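Local atomic coordinates of DNA polymerase (Bacillus phage phi29, PDB entry 2PYJ), a protein that replicates the viral genome by protein-primed, strand-displacing DNA synthesis of high processivity and fidelity, and proofreads it with a 3'-5' exonuclease. Residues G[208-213]-G[263-268]; G[289-294]-G[317-322]; G[485-490]-G[502-507]. The protein carries 2 engineered substitutions. One frame throughout, in Å; residues are numbered along the deposited sequence.

In the fold
From the N terminus, interaction 1 comes first: it closes a 49-residue excursion that includes D249 and V250, both binding the catalytic magnesium, and joins the end of helix 204-210 to the first strands of a five-stranded antiparallel sheet. Interaction 2 follows at the edge of the same sheet, where the irregular chain 317-322 folds back on the end of strand 283-294 and closes a 22-residue loop. Interaction 3 lies in a different sheet, that of the palm, and brings strand 499-506 to strand 483-489 across an 11-residue span holding strand 491-496. The three stand in series, neither nested nor crossed, and none touches another; the centres of interactions 1 and 2 are about 34 Å apart.

Interaction 1: residues G[208-213]-G[263-268]; sequences KKVFPT and LPYGEP
V210 sends CG1 trans to its backbone N (chi1 178°), while Y265 holds CG in the narrow place between its backbone N and carbonyl carbon (chi1 71°); these two rotations set V210 CG1 against Y265 CB at 3.6 Å. The contact is a helix end resting on a strand corner of this type-B DNA polymerase. Helix 204-210 belongs to the region that coordinates synthesis with degradation, and 263-268 to the polymerisation region. The same V210 CG1 also lies over the centre of the F211 ring, 3.8 Å above its plane, and so serves both aromatic residues. Beyond it, F211 CE2 brings the ring edge within 4.2 Å of P264 O.

One backbone hydrogen bond fastens the two segments: G266 N donates to V210 O over 2.7 Å. The bond is fairly straight at the hydrogen (161°), although the donor is tilted from the carbonyl plane. It takes up the last helical carbonyl just as F211 leaves helical geometry, and falls where 263-268 bends at G266, whose positive phi favours glycine. The carbonyl of G266 in turn accepts from Y426 OH. F211 meets F393 edge-to-face, and Y265 touches T356, a residue that binds single-stranded DNA and is essential for exonucleolysis. P212 packs against the backbone at the bend, its CG 3.5 Å from G266 C. The bent E267 chain comes round beside the same proline ring, leaving OE1 4.0 Å from P212 CG.

Interaction 2: residues G[289-294]-G[317-322]; sequences RCEFEL and KSSGGE
S319 covers one face of the F292 ring: S319 CB sits over that face, a CH-pi contact 3.9 Å from the ring centroid, and S319 N stands above the same face nearer the rim. Phenylalanine and serine are further locked through their backbones. S319 OG, turned between its own backbone N and carbonyl carbon (chi1 43°), accepts from F292 N at 2.8 Å, while S319 N donates to F292 O. The serine hydroxyl thus stands in for a backbone carbonyl, and L294 N donating to K317 O extends the strand-like pairing beyond the single bridge between E293 and S318.

On the other side of the strand two glutamates reach across. E293 bends at chi2 (-66°) so that its carboxylate folds over S318, whose OG donates to OE2 at 2.6 Å. The hydroxyl meets that oxygen from above the carboxylate plane. S318 OG also accepts from G320 N, an ST turn that leads into the type I' turn from S319 to E322. E291 keeps an extended chain and works through a water, which is 2.6 Å from E291 OE2. That water donates to E291 OE2 and E322 O and accepts from S319 OG and G321 N; four bonds therefore fix it between strand and turn.

The contact lies away from the catalytic residues, probably in the TPR1 insertion of protein-primed polymerases. Strand 283-294 has strand 340-356 on one edge, where E291 pairs with Y343 and E293 with D341. Its other edge meets strand 324-329 through C290 and A324, and residues 317-322 continue along that edge to the strand's end.

Interaction 3: residues G[485-490]-G[502-507]; sequences HESTFK and QDIYMK
K490 N donates to D503 O over 2.7 Å, arriving almost in line with the carbonyl bond (177°), and Y505 N donates to T488 O at 3.0 Å, in the carbonyl plane. The two bonds bracket F489 and I504, an antiparallel non-hydrogen-bonded pair, in the palm sheet of the type-B polymerase fold. The pairing is brief, because the strand segments cross at 105° and the chain turns a corner at K490.

Where the strands splay, water fills in. One water joins E486 OE2, S487 OG and Q502 OE1, lying 2.7 Å from Q502 OE1 as a donor; E486 and S487 reach it from a classic beta bulge in which both face V247. A second water accepts from T488 N and donates to Y505 O. Q502 NE2 is hydrogen-bonded to Y494 OH, which helps hold the amide beside the F489 ring, while D503 turns its carboxylate to R491 in a salt bridge. Amide and ring planes are 31° apart, and Q502 NE2 comes within 3.6 Å of F489 CE2.

Packing completes the join. I504 CG2, trans to its own backbone N, reaches back to S487 CB at 3.8 Å. The Y505 ring lies obliquely against the 488-490 backbone, with CE2 3.4 Å from F489 C and CD2 3.8 Å from T488 CG2, and its hydroxyl makes a weak hydrogen bond to E244 OE2. The extended K490 side chain crosses this tyrosine at about a right angle, and K490 CG rests 3.3 Å from Y505 OH.

Interaction 1: residues G[208-213]-G[263-268]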
ATOM      1  N   LYS G 208      -3.121  19.420 -16.721  1.00 13.89           N
ATOM      2  CA  LYS G 208      -3.162  20.733 -16.046  1.00 15.50           C
ATOM      3  C   LYS G 208      -4.531  21.413 -16.135  1.00 14.75           C
ATOM      4  O   LYS G 208      -4.983  22.030 -15.173  1.00 14.32           O
ATOM      5  CB  LYS G 208      -2.081  21.663 -16.614  1.00 16.99           C
ATOM      6  CG  LYS G 208      -0.658  21.278 -16.195  1.00 19.12           C
ATOM      7  CD  LYS G 208       0.394  22.204 -16.795  1.00 21.12           C
ATOM      8  CE  LYS G 208       0.645  21.904 -18.273  1.00 23.11           C
ATOM      9  NZ  LYS G 208       1.971  22.391 -18.745  1.00 24.63           N
ATOM     10  N   LYS G 209      -5.175  21.294 -17.297  1.00 13.01           N
ATOM     11  CA  LYS G 209      -6.497  21.875 -17.530  1.00 12.80           C
ATOM     12  C   LYS G 209      -7.624  21.138 -16.784  1.00 13.09           C
ATOM     13  O   LYS G 209      -8.445  21.765 -16.124  1.00 13.18           O
ATOM     14  CB  LYS G 209      -6.802  21.882 -19.023  1.00 13.46           C
ATOM     15  CG  LYS G 209      -8.012  22.716 -19.386  1.00 14.84           C
ATOM     16  CD  LYS G 209      -8.536  22.352 -20.732  1.00 14.88           C
ATOM     17  CE  LYS G 209      -9.775  23.144 -21.047  1.00 15.78           C
ATOM     18  NZ  LYS G 209     -10.449  22.579 -22.195  1.00 16.41           N
ATOM     19  N   VAL G 210      -7.639  19.809 -16.903  1.00 12.92           N
ATOM     20  CA  VAL G 210      -8.709  18.952 -16.365  1.00 11.83           C
ATOM     21  C   VAL G 210      -8.552  18.700 -14.859  1.00 13.18           C
ATOM     22  O   VAL G 210      -9.544  18.538 -14.131  1.00 13.51           O
ATOM     23  CB  VAL G 210      -8.741  17.597 -17.127  1.00 12.24           C
ATOM     24  CG1 VAL G 210      -9.792  16.680 -16.569  1.00 12.44           C
ATOM     25  CG2 VAL G 210      -8.991  17.832 -18.639  1.00 12.09           C
ATOM     26  N   PHE G 211      -7.303  18.658 -14.392  1.00 12.77           N
ATOM     27  CA  PHE G 211      -7.025  18.444 -12.974  1.00 12.63           C
ATOM     28  C   PHE G 211      -6.192  19.595 -12.413  1.00 12.68           C
ATOM     29  O   PHE G 211      -5.010  19.418 -12.097  1.00 14.54           O
ATOM     30  CB  PHE G 211      -6.323  17.100 -12.760  1.00 13.13           C
ATOM     31  CG  PHE G 211      -7.082  15.924 -13.311  1.00 13.53           C
ATOM     32  CD1 PHE G 211      -6.523  15.119 -14.307  1.00 13.35           C
ATOM     33  CD2 PHE G 211      -8.358  15.616 -12.837  1.00 14.31           C
ATOM     34  CE1 PHE G 211      -7.229  14.016 -14.815  1.00 13.56           C
ATOM     35  CE2 PHE G 211      -9.071  14.515 -13.342  1.00 13.25           C
ATOM     36  CZ  PHE G 211      -8.504  13.719 -14.333  1.00 12.56           C
ATOM     37  N   PRO G 212      -6.811  20.780 -12.268  1.00 11.39           N
ATOM     38  CA  PRO G 212      -6.047  21.935 -11.820  1.00 12.50           C
ATOM     39  C   PRO G 212      -5.586  21.797 -10.376  1.00 12.19           C
ATOM     40  O   PRO G 212      -6.216  21.099  -9.573  1.00  9.97           O
ATOM     41  CB  PRO G 212      -7.033  23.102 -11.973  1.00 14.23           C
ATOM     42  CG  PRO G 212      -8.383  22.470 -11.872  1.00 14.52           C
ATOM     43  CD  PRO G 212      -8.230  21.110 -12.497  1.00 13.33           C
ATOM     44  N   THR G 213      -4.481  22.454 -10.062  1.00 12.24           N
ATOM     45  CA  THR G 213      -3.948  22.453  -8.708  1.00 12.42           C
ATOM     46  C   THR G 213      -4.821  23.361  -7.843  1.00 12.14           C
ATOM     47  O   THR G 213      -4.885  24.567  -8.071  1.00 12.04           O
ATOM     48  CB  THR G 213      -2.490  22.941  -8.702  1.00 13.69           C
ATOM     49  OG1 THR G 213      -1.742  22.176  -9.656  1.00 13.54           O
ATOM     50  CG2 THR G 213      -1.863  22.792  -7.308  1.00 14.17           C
ATOM     51  N   LEU G 263     -17.314  11.214 -12.437  1.00 11.42           N
ATOM     52  CA  LEU G 263     -16.218  11.679 -11.576  1.00 11.66           C
ATOM     53  C   LEU G 263     -15.861  13.146 -11.839  1.00 12.47           C
ATOM     54  O   LEU G 263     -16.011  13.636 -12.965  1.00 10.91           O
ATOM     55  CB  LEU G 263     -14.986  10.786 -11.742  1.00 11.76           C
ATOM     56  CG  LEU G 263     -15.120   9.334 -11.279  1.00 11.64           C
ATOM     57  CD1 LEU G 263     -13.920   8.544 -11.733  1.00 12.03           C
ATOM     58  CD2 LEU G 263     -15.289   9.228  -9.758  1.00 10.70           C
ATOM     59  N   PRO G 264     -15.375  13.850 -10.796  1.00 12.42           N
ATOM     60  CA  PRO G 264     -15.128  15.279 -10.906  1.00 12.34           C
ATOM     61  C   PRO G 264     -13.865  15.657 -11.677  1.00 13.87           C
ATOM     62  O   PRO G 264     -12.898  14.875 -11.754  1.00 12.25           O
ATOM     63  CB  PRO G 264     -14.991  15.711  -9.447  1.00 12.69           C
ATOM     64  CG  PRO G 264     -14.400  14.519  -8.784  1.00 12.65           C
ATOM     65  CD  PRO G 264     -15.064  13.352  -9.439  1.00 11.64           C
ATOM     66  N   TYR G 265     -13.889  16.862 -12.235  1.00 14.00           N
ATOM     67  CA  TYR G 265     -12.706  17.473 -12.823  1.00 15.08           C
ATOM     68  C   TYR G 265     -12.815  19.001 -12.696  1.00 15.62           C
ATOM     69  O   TYR G 265     -13.868  19.531 -12.310  1.00 14.99           O
ATOM     70  CB  TYR G 265     -12.539  17.037 -14.286  1.00 14.38           C
ATOM     71  CG  TYR G 265     -13.566  17.621 -15.243  1.00 15.27           C
ATOM     72  CD1 TYR G 265     -13.327  18.831 -15.895  1.00 15.19           C
ATOM     73  CD2 TYR G 265     -14.769  16.964 -15.495  1.00 13.21           C
ATOM     74  CE1 TYR G 265     -14.257  19.375 -16.767  1.00 15.07           C
ATOM     75  CE2 TYR G 265     -15.710  17.505 -16.373  1.00 14.16           C
ATOM     76  CZ  TYR G 265     -15.442  18.710 -17.006  1.00 13.83           C
ATOM     77  OH  TYR G 265     -16.358  19.261 -17.865  1.00 13.58           O
ATOM     78  N   GLY G 266     -11.721  19.698 -12.995  1.00 16.66           N
ATOM     79  CA  GLY G 266     -11.719  21.170 -13.009  1.00 16.82           C
ATOM     80  C   GLY G 266     -11.827  21.823 -11.633  1.00 16.93           C
ATOM     81  O   GLY G 266     -11.731  21.163 -10.593  1.00 15.67           O
ATOM     82  N   GLU G 267     -12.029  23.134 -11.647  1.00 17.77           N
ATOM     83  CA  GLU G 267     -12.095  23.950 -10.437  1.00 18.62           C
ATOM     84  C   GLU G 267     -13.512  23.893  -9.816  1.00 17.57           C
ATOM     85  O   GLU G 267     -14.508  24.069 -10.527  1.00 16.47           O
ATOM     86  CB  GLU G 267     -11.723  25.400 -10.781  1.00 20.53           C
ATOM     87  CG  GLU G 267     -11.408  26.291  -9.583  1.00 24.11           C
ATOM     88  CD  GLU G 267     -10.044  26.008  -8.963  1.00 27.07           C
ATOM     89  OE1 GLU G 267      -9.056  25.831  -9.723  1.00 28.67           O
ATOM     90  OE2 GLU G 267      -9.957  25.981  -7.712  1.00 28.76           O
ATOM     91  N   PRO G 268     -13.605  23.648  -8.489  1.00 16.62           N
ATOM     92  CA  PRO G 268     -14.924  23.604  -7.847  1.00 16.09           C
ATOM     93  C   PRO G 268     -15.519  24.984  -7.648  1.00 16.62           C
ATOM     94  O   PRO G 268     -14.785  25.973  -7.635  1.00 18.54           O
ATOM     95  CB  PRO G 268     -14.633  22.970  -6.483  1.00 17.00           C
ATOM     96  CG  PRO G 268     -13.235  23.317  -6.189  1.00 16.07           C
ATOM     97  CD  PRO G 268     -12.517  23.399  -7.522  1.00 16.30           C
TER

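Interaction 2: residues G[289-294]-G[317-322]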
ATOM      1  N   ARG G 289     -24.280  19.319   9.634  1.00 15.89           N
ATOM      2  CA  ARG G 289     -24.393  18.836  11.001  1.00 15.51           C
ATOM      3  C   ARG G 289     -25.781  18.213  11.132  1.00 14.79           C
ATOM      4  O   ARG G 289     -26.766  18.802  10.687  1.00 14.06           O
ATOM      5  CB  ARG G 289     -24.204  19.968  12.007  1.00 16.53           C
ATOM      6  CG  ARG G 289     -22.734  20.328  12.270  1.00 19.44           C
ATOM      7  CD  ARG G 289     -22.595  21.412  13.345  1.00 22.71           C
ATOM      8  NE  ARG G 289     -22.903  22.747  12.824  1.00 25.80           N
ATOM      9  CZ  ARG G 289     -22.014  23.578  12.268  1.00 27.81           C
ATOM     10  NH1 ARG G 289     -20.732  23.236  12.151  1.00 27.39           N
ATOM     11  NH2 ARG G 289     -22.413  24.768  11.824  1.00 28.47           N
ATOM     12  N   CYS G 290     -25.850  17.009  11.706  1.00 13.19           N
ATOM     13  CA  CYS G 290     -27.123  16.306  11.867  1.00 13.26           C
ATOM     14  C   CYS G 290     -27.102  15.305  13.014  1.00 12.85           C
ATOM     15  O   CYS G 290     -26.064  15.071  13.653  1.00 13.89           O
ATOM     16  CB  CYS G 290     -27.498  15.571  10.562  1.00 14.11           C
ATOM     17  SG  CYS G 290     -26.451  14.110  10.195  1.00 16.52           S
ATOM     18  N   GLU G 291     -28.273  14.742  13.285  1.00 11.87           N
ATOM     19  CA  GLU G 291     -28.408  13.536  14.102  1.00 10.90           C
ATOM     20  C   GLU G 291     -29.009  12.469  13.208  1.00  9.94           C
ATOM     21  O   GLU G 291     -29.606  12.799  12.189  1.00  9.52           O
ATOM     22  CB  GLU G 291     -29.276  13.809  15.317  1.00 11.98           C
ATOM     23  CG  GLU G 291     -28.772  14.995  16.122  1.00 14.49           C
ATOM     24  CD  GLU G 291     -29.530  15.210  17.389  1.00 16.06           C
ATOM     25  OE1 GLU G 291     -30.221  16.236  17.485  1.00 18.51           O
ATOM     26  OE2 GLU G 291     -29.438  14.363  18.290  1.00 15.98           O
ATOM     27  N   PHE G 292     -28.832  11.198  13.555  1.00  7.85           N
ATOM     28  CA  PHE G 292     -29.323  10.110  12.700  1.00  8.68           C
ATOM     29  C   PHE G 292     -29.680   8.850  13.469  1.00 10.93           C
ATOM     30  O   PHE G 292     -29.193   8.629  14.562  1.00  8.40           O
ATOM     31  CB  PHE G 292     -28.312   9.777  11.579  1.00  9.64           C
ATOM     32  CG  PHE G 292     -26.924   9.440  12.088  1.00  9.96           C
ATOM     33  CD1 PHE G 292     -26.621   8.146  12.527  1.00 10.05           C
ATOM     34  CD2 PHE G 292     -25.921  10.418  12.122  1.00  9.41           C
ATOM     35  CE1 PHE G 292     -25.344   7.838  12.998  1.00 10.83           C
ATOM     36  CE2 PHE G 292     -24.657  10.116  12.589  1.00  9.71           C
ATOM     37  CZ  PHE G 292     -24.368   8.825  13.031  1.00 10.03           C
ATOM     38  N   GLU G 293     -30.557   8.042  12.869  1.00 12.94           N
ATOM     39  CA  GLU G 293     -30.918   6.721  13.370  1.00 13.51           C
ATOM     40  C   GLU G 293     -30.982   5.764  12.194  1.00 11.25           C
ATOM     41  O   GLU G 293     -31.613   6.073  11.184  1.00 12.08           O
ATOM     42  CB  GLU G 293     -32.287   6.749  14.067  1.00 16.21           C
ATOM     43  CG  GLU G 293     -32.305   7.473  15.406  1.00 19.21           C
ATOM     44  CD  GLU G 293     -31.481   6.782  16.482  1.00 19.32           C
ATOM     45  OE1 GLU G 293     -31.304   5.543  16.421  1.00 20.16           O
ATOM     46  OE2 GLU G 293     -31.023   7.484  17.403  1.00 20.47           O
ATOM     47  N   LEU G 294     -30.337   4.604  12.329  1.00  9.37           N
ATOM     48  CA  LEU G 294     -30.363   3.553  11.298  1.00  8.85           C
ATOM     49  C   LEU G 294     -31.779   3.048  11.047  1.00  8.90           C
ATOM     50  O   LEU G 294     -32.514   2.778  12.000  1.00  9.55           O
ATOM     51  CB  LEU G 294     -29.495   2.367  11.732  1.00 10.75           C
ATOM     52  CG  LEU G 294     -29.228   1.260  10.713  1.00 11.14           C
ATOM     53  CD1 LEU G 294     -28.440   1.781   9.512  1.00 10.59           C
ATOM     54  CD2 LEU G 294     -28.479   0.114  11.381  1.00 11.58           C
ATOM     55  N   LYS G 317     -25.189   2.971  14.541  1.00 13.36           N
ATOM     56  CA  LYS G 317     -26.651   2.821  14.472  1.00 14.53           C
ATOM     57  C   LYS G 317     -27.360   4.151  14.732  1.00 13.70           C
ATOM     58  O   LYS G 317     -28.490   4.377  14.285  1.00 13.92           O
ATOM     59  CB  LYS G 317     -27.117   1.800  15.516  1.00 18.39           C
ATOM     60  CG  LYS G 317     -26.725   0.379  15.211  1.00 22.67           C
ATOM     61  CD  LYS G 317     -27.354  -0.596  16.203  1.00 26.81           C
ATOM     62  CE  LYS G 317     -26.905  -2.035  15.931  1.00 28.93           C
ATOM     63  NZ  LYS G 317     -25.415  -2.175  16.001  1.00 29.88           N
ATOM     64  N   SER G 318     -26.691   5.016  15.482  1.00 12.02           N
ATOM     65  CA  SER G 318     -27.279   6.243  15.983  1.00 11.57           C
ATOM     66  C   SER G 318     -26.174   7.242  16.244  1.00 13.26           C
ATOM     67  O   SER G 318     -25.039   6.855  16.559  1.00 11.29           O
ATOM     68  CB  SER G 318     -28.024   5.956  17.294  1.00 13.37           C
ATOM     69  OG  SER G 318     -28.453   7.154  17.942  1.00 14.40           O
ATOM     70  N   SER G 319     -26.504   8.525  16.138  1.00 11.79           N
ATOM     71  CA  SER G 319     -25.592   9.591  16.572  1.00 10.93           C
ATOM     72  C   SER G 319     -25.508   9.671  18.127  1.00 11.26           C
ATOM     73  O   SER G 319     -24.657  10.363  18.673  1.00 11.06           O
ATOM     74  CB  SER G 319     -26.012  10.935  15.960  1.00 10.04           C
ATOM     75  OG  SER G 319     -27.415  11.111  16.016  1.00  9.27           O
ATOM     76  N   GLY G 320     -26.408   8.948  18.807  1.00 11.50           N
ATOM     77  CA  GLY G 320     -26.440   8.824  20.271  1.00 10.87           C
ATOM     78  C   GLY G 320     -26.485  10.109  21.094  1.00 11.84           C
ATOM     79  O   GLY G 320     -25.841  10.196  22.141  1.00 11.83           O
ATOM     80  N   GLY G 321     -27.242  11.103  20.630  1.00  6.44           N
ATOM     81  CA  GLY G 321     -27.388  12.358  21.360  1.00  7.27           C
ATOM     82  C   GLY G 321     -26.288  13.402  21.146  1.00  7.32           C
ATOM     83  O   GLY G 321     -26.347  14.495  21.723  1.00 10.59           O
ATOM     84  N   GLU G 322     -25.295  13.086  20.325  1.00  7.90           N
ATOM     85  CA  GLU G 322     -24.322  14.086  19.889  1.00  9.25           C
ATOM     86  C   GLU G 322     -24.602  14.488  18.434  1.00 12.90           C
ATOM     87  O   GLU G 322     -25.279  13.754  17.701  1.00 12.19           O
ATOM     88  CB  GLU G 322     -22.892  13.557  20.039  1.00  8.83           C
ATOM     89  CG  GLU G 322     -22.534  13.089  21.455  1.00  5.83           C
ATOM     90  CD  GLU G 322     -22.565  14.193  22.479  1.00  6.92           C
ATOM     91  OE1 GLU G 322     -22.235  15.357  22.138  1.00  7.84           O
ATOM     92  OE2 GLU G 322     -22.914  13.911  23.645  1.00  7.85           O
TER
HETATM   93  O   HOH W   1     -28.013  12.193  18.264  1.00 18.80           O

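Interaction 3: residues G[485-490]-G[502-507]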
ATOM      1  N   HIS G 485     -15.672 -15.074  -8.023  1.00 11.77           N
ATOM      2  CA  HIS G 485     -15.982 -16.040  -6.987  1.00 13.60           C
ATOM      3  C   HIS G 485     -14.646 -16.421  -6.397  1.00 14.69           C
ATOM      4  O   HIS G 485     -13.908 -17.213  -6.975  1.00 16.02           O
ATOM      5  CB  HIS G 485     -16.725 -17.266  -7.545  1.00 13.54           C
ATOM      6  CG  HIS G 485     -17.101 -18.272  -6.498  1.00 14.80           C
ATOM      7  ND1 HIS G 485     -17.535 -19.541  -6.807  1.00 16.23           N
ATOM      8  CD2 HIS G 485     -17.088 -18.202  -5.144  1.00 15.20           C
ATOM      9  CE1 HIS G 485     -17.791 -20.204  -5.694  1.00 16.46           C
ATOM     10  NE2 HIS G 485     -17.524 -19.414  -4.670  1.00 16.56           N
ATOM     11  N   GLU G 486     -14.317 -15.809  -5.267  1.00 16.76           N
ATOM     12  CA  GLU G 486     -12.994 -15.959  -4.679  1.00 18.53           C
ATOM     13  C   GLU G 486     -12.828 -17.323  -4.030  1.00 17.94           C
ATOM     14  O   GLU G 486     -11.793 -17.984  -4.213  1.00 17.55           O
ATOM     15  CB  GLU G 486     -12.726 -14.852  -3.665  1.00 21.95           C
ATOM     16  CG  GLU G 486     -11.401 -14.994  -2.935  1.00 25.59           C
ATOM     17  CD  GLU G 486     -11.261 -14.016  -1.804  1.00 28.04           C
ATOM     18  OE1 GLU G 486     -11.159 -12.805  -2.082  1.00 29.65           O
ATOM     19  OE2 GLU G 486     -11.250 -14.461  -0.627  1.00 30.66           O
ATOM     20  N   SER G 487     -13.837 -17.743  -3.268  1.00 15.28           N
ATOM     21  CA  SER G 487     -13.784 -19.036  -2.589  1.00 15.08           C
ATOM     22  C   SER G 487     -15.129 -19.492  -2.085  1.00 14.10           C
ATOM     23  O   SER G 487     -16.085 -18.700  -1.976  1.00 11.78           O
ATOM     24  CB  SER G 487     -12.827 -18.972  -1.404  1.00 15.65           C
ATOM     25  OG  SER G 487     -13.336 -18.111  -0.398  1.00 17.60           O
ATOM     26  N   THR G 488     -15.192 -20.786  -1.790  1.00 12.55           N
ATOM     27  CA  THR G 488     -16.274 -21.374  -1.032  1.00 11.43           C
ATOM     28  C   THR G 488     -15.644 -22.066   0.177  1.00  9.75           C
ATOM     29  O   THR G 488     -14.642 -22.773   0.044  1.00  7.84           O
ATOM     30  CB  THR G 488     -17.069 -22.372  -1.879  1.00 11.48           C
ATOM     31  OG1 THR G 488     -17.572 -21.704  -3.042  1.00 13.04           O
ATOM     32  CG2 THR G 488     -18.233 -22.943  -1.094  1.00 11.42           C
ATOM     33  N   PHE G 489     -16.221 -21.850   1.353  1.00  8.90           N
ATOM     34  CA  PHE G 489     -15.670 -22.431   2.589  1.00  8.26           C
ATOM     35  C   PHE G 489     -16.637 -23.384   3.294  1.00  8.28           C
ATOM     36  O   PHE G 489     -17.855 -23.269   3.159  1.00  8.39           O
ATOM     37  CB  PHE G 489     -15.123 -21.335   3.533  1.00  7.78           C
ATOM     38  CG  PHE G 489     -16.124 -20.275   3.924  1.00  7.72           C
ATOM     39  CD1 PHE G 489     -17.122 -20.539   4.867  1.00  8.21           C
ATOM     40  CD2 PHE G 489     -16.037 -18.994   3.393  1.00  6.64           C
ATOM     41  CE1 PHE G 489     -18.032 -19.551   5.246  1.00  6.88           C
ATOM     42  CE2 PHE G 489     -16.940 -17.994   3.774  1.00  7.46           C
ATOM     43  CZ  PHE G 489     -17.938 -18.275   4.705  1.00  6.93           C
ATOM     44  N   LYS G 490     -16.067 -24.349   4.012  1.00  7.38           N
ATOM     45  CA  LYS G 490     -16.828 -25.353   4.742  1.00  7.73           C
ATOM     46  C   LYS G 490     -17.251 -24.796   6.097  1.00  7.50           C
ATOM     47  O   LYS G 490     -18.341 -25.079   6.585  1.00  5.54           O
ATOM     48  CB  LYS G 490     -15.978 -26.617   4.920  1.00  9.00           C
ATOM     49  CG  LYS G 490     -16.696 -27.810   5.564  1.00 11.47           C
ATOM     50  CD  LYS G 490     -15.847 -29.073   5.449  1.00 12.97           C
ATOM     51  CE  LYS G 490     -16.529 -30.276   6.072  1.00 14.54           C
ATOM     52  NZ  LYS G 490     -15.740 -31.530   5.868  1.00 15.67           N
ATOM     53  N   GLN G 502     -11.054 -19.191   7.793  1.00  8.67           N
ATOM     54  CA  GLN G 502     -11.903 -19.982   6.916  1.00 10.22           C
ATOM     55  C   GLN G 502     -11.231 -21.308   6.582  1.00 10.12           C
ATOM     56  O   GLN G 502     -10.012 -21.367   6.408  1.00 11.24           O
ATOM     57  CB  GLN G 502     -12.186 -19.230   5.613  1.00  9.00           C
ATOM     58  CG  GLN G 502     -12.904 -17.890   5.796  1.00 10.51           C
ATOM     59  CD  GLN G 502     -12.973 -17.075   4.530  1.00  9.77           C
ATOM     60  OE1 GLN G 502     -12.156 -17.243   3.628  1.00 10.59           O
ATOM     61  NE2 GLN G 502     -13.947 -16.174   4.456  1.00  8.86           N
ATOM     62  N   ASP G 503     -12.039 -22.364   6.511  1.00 10.70           N
ATOM     63  CA  ASP G 503     -11.628 -23.652   5.937  1.00 10.32           C
ATOM     64  C   ASP G 503     -12.176 -23.706   4.519  1.00 11.08           C
ATOM     65  O   ASP G 503     -13.371 -23.928   4.326  1.00  8.88           O
ATOM     66  CB  ASP G 503     -12.185 -24.830   6.747  1.00 10.21           C
ATOM     67  CG  ASP G 503     -11.247 -25.292   7.865  1.00 11.71           C
ATOM     68  OD1 ASP G 503     -10.061 -24.874   7.904  1.00 11.07           O
ATOM     69  OD2 ASP G 503     -11.706 -26.094   8.705  1.00 10.74           O
ATOM     70  N   ILE G 504     -11.298 -23.517   3.535  1.00 11.15           N
ATOM     71  CA  ILE G 504     -11.714 -23.352   2.133  1.00 11.81           C
ATOM     72  C   ILE G 504     -11.650 -24.671   1.345  1.00 11.19           C
ATOM     73  O   ILE G 504     -10.676 -25.414   1.450  1.00  8.28           O
ATOM     74  CB  ILE G 504     -10.852 -22.273   1.432  1.00 11.61           C
ATOM     75  CG1 ILE G 504     -11.021 -20.914   2.141  1.00 10.56           C
ATOM     76  CG2 ILE G 504     -11.210 -22.181  -0.049  1.00 11.27           C
ATOM     77  CD1 ILE G 504      -9.978 -19.863   1.759  1.00 10.73           C
ATOM     78  N   TYR G 505     -12.705 -24.952   0.572  1.00 11.03           N
ATOM     79  CA  TYR G 505     -12.735 -26.121  -0.314  1.00 10.18           C
ATOM     80  C   TYR G 505     -11.725 -25.946  -1.436  1.00 11.31           C
ATOM     81  O   TYR G 505     -11.728 -24.919  -2.119  1.00 10.93           O
ATOM     82  CB  TYR G 505     -14.117 -26.310  -0.934  1.00  9.16           C
ATOM     83  CG  TYR G 505     -15.213 -26.674   0.026  1.00  8.39           C
ATOM     84  CD1 TYR G 505     -15.298 -27.958   0.567  1.00  8.91           C
ATOM     85  CD2 TYR G 505     -16.191 -25.748   0.374  1.00  7.90           C
ATOM     86  CE1 TYR G 505     -16.322 -28.301   1.444  1.00  8.93           C
ATOM     87  CE2 TYR G 505     -17.215 -26.080   1.243  1.00  7.69           C
ATOM     88  CZ  TYR G 505     -17.277 -27.352   1.775  1.00  8.75           C
ATOM     89  OH  TYR G 505     -18.296 -27.677   2.639  1.00 11.00           O
ATOM     90  N   MET G 506     -10.870 -26.951  -1.628  1.00 14.00           N
ATOM     91  CA  MET G 506      -9.844 -26.912  -2.678  1.00 17.66           C
ATOM     92  C   MET G 506      -9.867 -28.173  -3.531  1.00 19.75           C
ATOM     93  O   MET G 506     -10.321 -29.222  -3.088  1.00 19.73           O
ATOM     94  CB  MET G 506      -8.453 -26.735  -2.064  1.00 18.31           C
ATOM     95  CG  MET G 506      -8.293 -25.495  -1.207  1.00 19.87           C
ATOM     96  SD  MET G 506      -8.437 -23.935  -2.095  1.00 21.80           S
ATOM     97  CE  MET G 506      -6.845 -23.845  -2.916  1.00 23.20           C
ATOM     98  N   LYS G 507      -9.374 -28.052  -4.760  1.00 23.94           N
ATOM     99  CA  LYS G 507      -9.227 -29.193  -5.665  1.00 26.70           C
ATOM    100  C   LYS G 507      -7.847 -29.163  -6.322  1.00 29.04           C
ATOM    101  O   LYS G 507      -7.358 -28.097  -6.703  1.00 29.19           O
ATOM    102  CB  LYS G 507     -10.319 -29.182  -6.737  1.00 27.68           C
ATOM    103  CG  LYS G 507     -10.494 -30.521  -7.446  1.00 28.86           C
ATOM    104  CD  LYS G 507     -11.346 -30.403  -8.698  1.00 29.17           C
ATOM    105  CE  LYS G 507     -11.573 -31.764  -9.326  1.00 29.27           C
ATOM    106  NZ  LYS G 507     -12.284 -31.671 -10.630  1.00 29.50           N
TER
HETATM  107  O   HOH W   2     -11.765 -16.499   1.112  1.00 21.45           O
HETATM  108  O   HOH W   3     -13.116 -22.665  -2.685  1.00 14.59           O